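Local atomic coordinates of polycomb protein Pcl (Drosophila melanogaster, PDB entry 5OQD), a protein that acts as a Polycomb group repressor that, within the Esc/E(z) complex methylating histone H3, helps establish silencing of homeotic genes in the early embryo. Residues L43-C48 with F73-C78. Residues are numbered along the deposited sequence; the frame is centred on the assembly and turned at random.
Sequences LQCCKC and FCCTVC. With ZN (zinc ion), chain L.
Cys46 N donates a hydrogen bond to Phe73 O at 2.7 Å, and this bond joins 43-48 to 73-78 where strands 42-44 and 71-74 run out. A water extends the link, donating to Gln44 O and accepting from Phe73 N. Beyond the strands, each segment continues into a helical-like turn that carries a CxxC pair, and the two pairs share one zinc ion. Cys45, Cys48, Cys75 and Cys78 each give it their SG, Cys45 SG lying 2.5 Å from the zinc ion. Cys45 SG stands anti to its own N (chi1 -179°). There it meets the metal and also accepts a hydrogen bond from Cys75 N at 3.3 Å, with 168° at the hydrogen. Cys48 N donates to the same sulfur and Cys78 N to Cys75 SG, both long N-H...S hydrogen bonds. The Phe73 ring turns its edge to the backbone at Gln44 and Cys45, CD2 lying 3.7 Å from Cys45 N. Phe52 of strand 51-53 meets this ring edge-to-face. Lys47 packs CB against Cys78 CB at 3.6 Å and passes CD by Cys74 SG, while its NZ hydrogen-bonds to Pro188 O and Glu190 O. The four cysteines form one of the two zinc sites of the second PHD finger, which interleave along the chain as a cross-brace. Four thiolates would carry excess negative charge, which the N-H groups donated to Cys45 SG and Cys75 SG probably ease.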
loop_
_atom_site.group_PDB
_atom_site.type_symbol
_atom_site.label_atom_id
_atom_site.label_comp_id
_atom_site.label_asym_id
_atom_site.label_seq_id
_atom_site.Cartn_x
_atom_site.Cartn_y
_atom_site.Cartn_z
ATOM N N LEU B 43 2.235 7.144 9.043
ATOM C CA LEU B 43 3.300 6.154 8.961
ATOM C C LEU B 43 3.829 5.798 10.346
ATOM O O LEU B 43 3.754 6.601 11.278
ATOM C CB LEU B 43 4.439 6.660 8.073
ATOM C CG LEU B 43 4.110 6.868 6.592
ATOM C CD1 LEU B 43 5.340 7.335 5.831
ATOM C CD2 LEU B 43 3.546 5.594 5.979
ATOM N N GLN B 44 4.362 4.588 10.470
ATOM C CA GLN B 44 4.908 4.112 11.734
ATOM C C GLN B 44 6.430 4.037 11.663
ATOM O O GLN B 44 6.983 3.434 10.740
ATOM C CB GLN B 44 4.327 2.742 12.080
ATOM C CG GLN B 44 4.741 2.202 13.441
ATOM C CD GLN B 44 4.202 0.808 13.692
ATOM O OE1 GLN B 44 3.990 0.035 12.756
ATOM N NE2 GLN B 44 3.977 0.478 14.957
ATOM N N CYS B 45 7.103 4.658 12.627
ATOM C CA CYS B 45 8.559 4.608 12.693
ATOM C C CYS B 45 9.032 3.166 12.852
ATOM O O CYS B 45 8.425 2.383 13.584
ATOM C CB CYS B 45 9.077 5.469 13.845
ATOM S SG CYS B 45 10.885 5.513 14.013
ATOM N N CYS B 46 10.048 2.773 12.104
ATOM C CA CYS B 46 10.608 1.449 12.294
ATOM C C CYS B 46 11.312 1.234 13.633
ATOM O O CYS B 46 11.199 0.175 14.215
ATOM C CB CYS B 46 11.492 1.032 11.116
ATOM S SG CYS B 46 12.818 2.157 10.663
ATOM N N LYS B 47 12.102 2.198 14.081
ATOM C CA LYS B 47 12.762 2.093 15.384
ATOM C C LYS B 47 11.967 2.245 16.701
ATOM O O LYS B 47 12.100 1.424 17.594
ATOM C CB LYS B 47 14.031 2.940 15.397
ATOM C CG LYS B 47 15.167 2.277 14.643
ATOM C CD LYS B 47 16.373 3.179 14.511
ATOM C CE LYS B 47 17.583 2.389 14.063
ATOM N NZ LYS B 47 18.796 3.240 14.008
ATOM N N CYS B 48 11.121 3.265 16.791
ATOM C CA CYS B 48 10.374 3.590 18.004
ATOM C C CYS B 48 8.952 3.034 17.954
ATOM O O CYS B 48 8.278 2.941 18.982
ATOM C CB CYS B 48 10.338 5.104 18.225
ATOM S SG CYS B 48 9.290 6.021 17.071
ATOM N N PHE B 73 9.829 4.182 7.291
ATOM C CA PHE B 73 9.969 5.468 7.961
ATOM C C PHE B 73 10.722 5.377 9.283
ATOM O O PHE B 73 10.524 4.453 10.070
ATOM C CB PHE B 73 8.591 6.091 8.194
ATOM C CG PHE B 73 8.621 7.316 9.062
ATOM C CD1 PHE B 73 9.307 8.449 8.661
ATOM C CD2 PHE B 73 7.962 7.333 10.279
ATOM C CE1 PHE B 73 9.339 9.574 9.460
ATOM C CE2 PHE B 73 7.987 8.458 11.080
ATOM C CZ PHE B 73 8.676 9.581 10.670
ATOM N N CYS B 74 11.595 6.352 9.510
ATOM C CA CYS B 74 12.293 6.493 10.778
ATOM C C CYS B 74 12.306 7.965 11.172
ATOM O O CYS B 74 12.786 8.811 10.418
ATOM C CB CYS B 74 13.716 5.942 10.686
ATOM S SG CYS B 74 14.532 5.702 12.280
ATOM N N CYS B 75 11.769 8.269 12.350
ATOM C CA CYS B 75 11.606 9.654 12.784
ATOM C C CYS B 75 12.935 10.307 13.157
ATOM O O CYS B 75 13.978 9.653 13.186
ATOM C CB CYS B 75 10.639 9.733 13.969
ATOM S SG CYS B 75 11.280 9.035 15.512
ATOM N N THR B 76 12.881 11.605 13.445
ATOM C CA THR B 76 14.070 12.373 13.795
ATOM C C THR B 76 14.648 11.957 15.144
ATOM O O THR B 76 15.851 12.083 15.378
ATOM C CB THR B 76 13.769 13.884 13.823
ATOM O OG1 THR B 76 12.582 14.121 14.587
ATOM C CG2 THR B 76 13.563 14.411 12.413
ATOM N N VAL B 77 13.792 11.454 16.027
ATOM C CA VAL B 77 14.233 11.018 17.347
ATOM C C VAL B 77 15.104 9.771 17.250
ATOM O O VAL B 77 16.158 9.681 17.879
ATOM C CB VAL B 77 13.037 10.726 18.275
ATOM C CG1 VAL B 77 13.520 10.410 19.682
ATOM C CG2 VAL B 77 12.080 11.910 18.290
ATOM N N CYS B 78 14.660 8.812 16.446
ATOM C CA CYS B 78 15.339 7.527 16.333
ATOM C C CYS B 78 16.495 7.556 15.338
ATOM O O CYS B 78 17.352 6.674 15.354
ATOM C CB CYS B 78 14.342 6.437 15.929
ATOM S SG CYS B 78 12.995 6.172 17.101
HETATM ZN ZN ZN L . 11.106 6.871 16.041
HETATM O O HOH W 1 8.529 1.770 8.865
#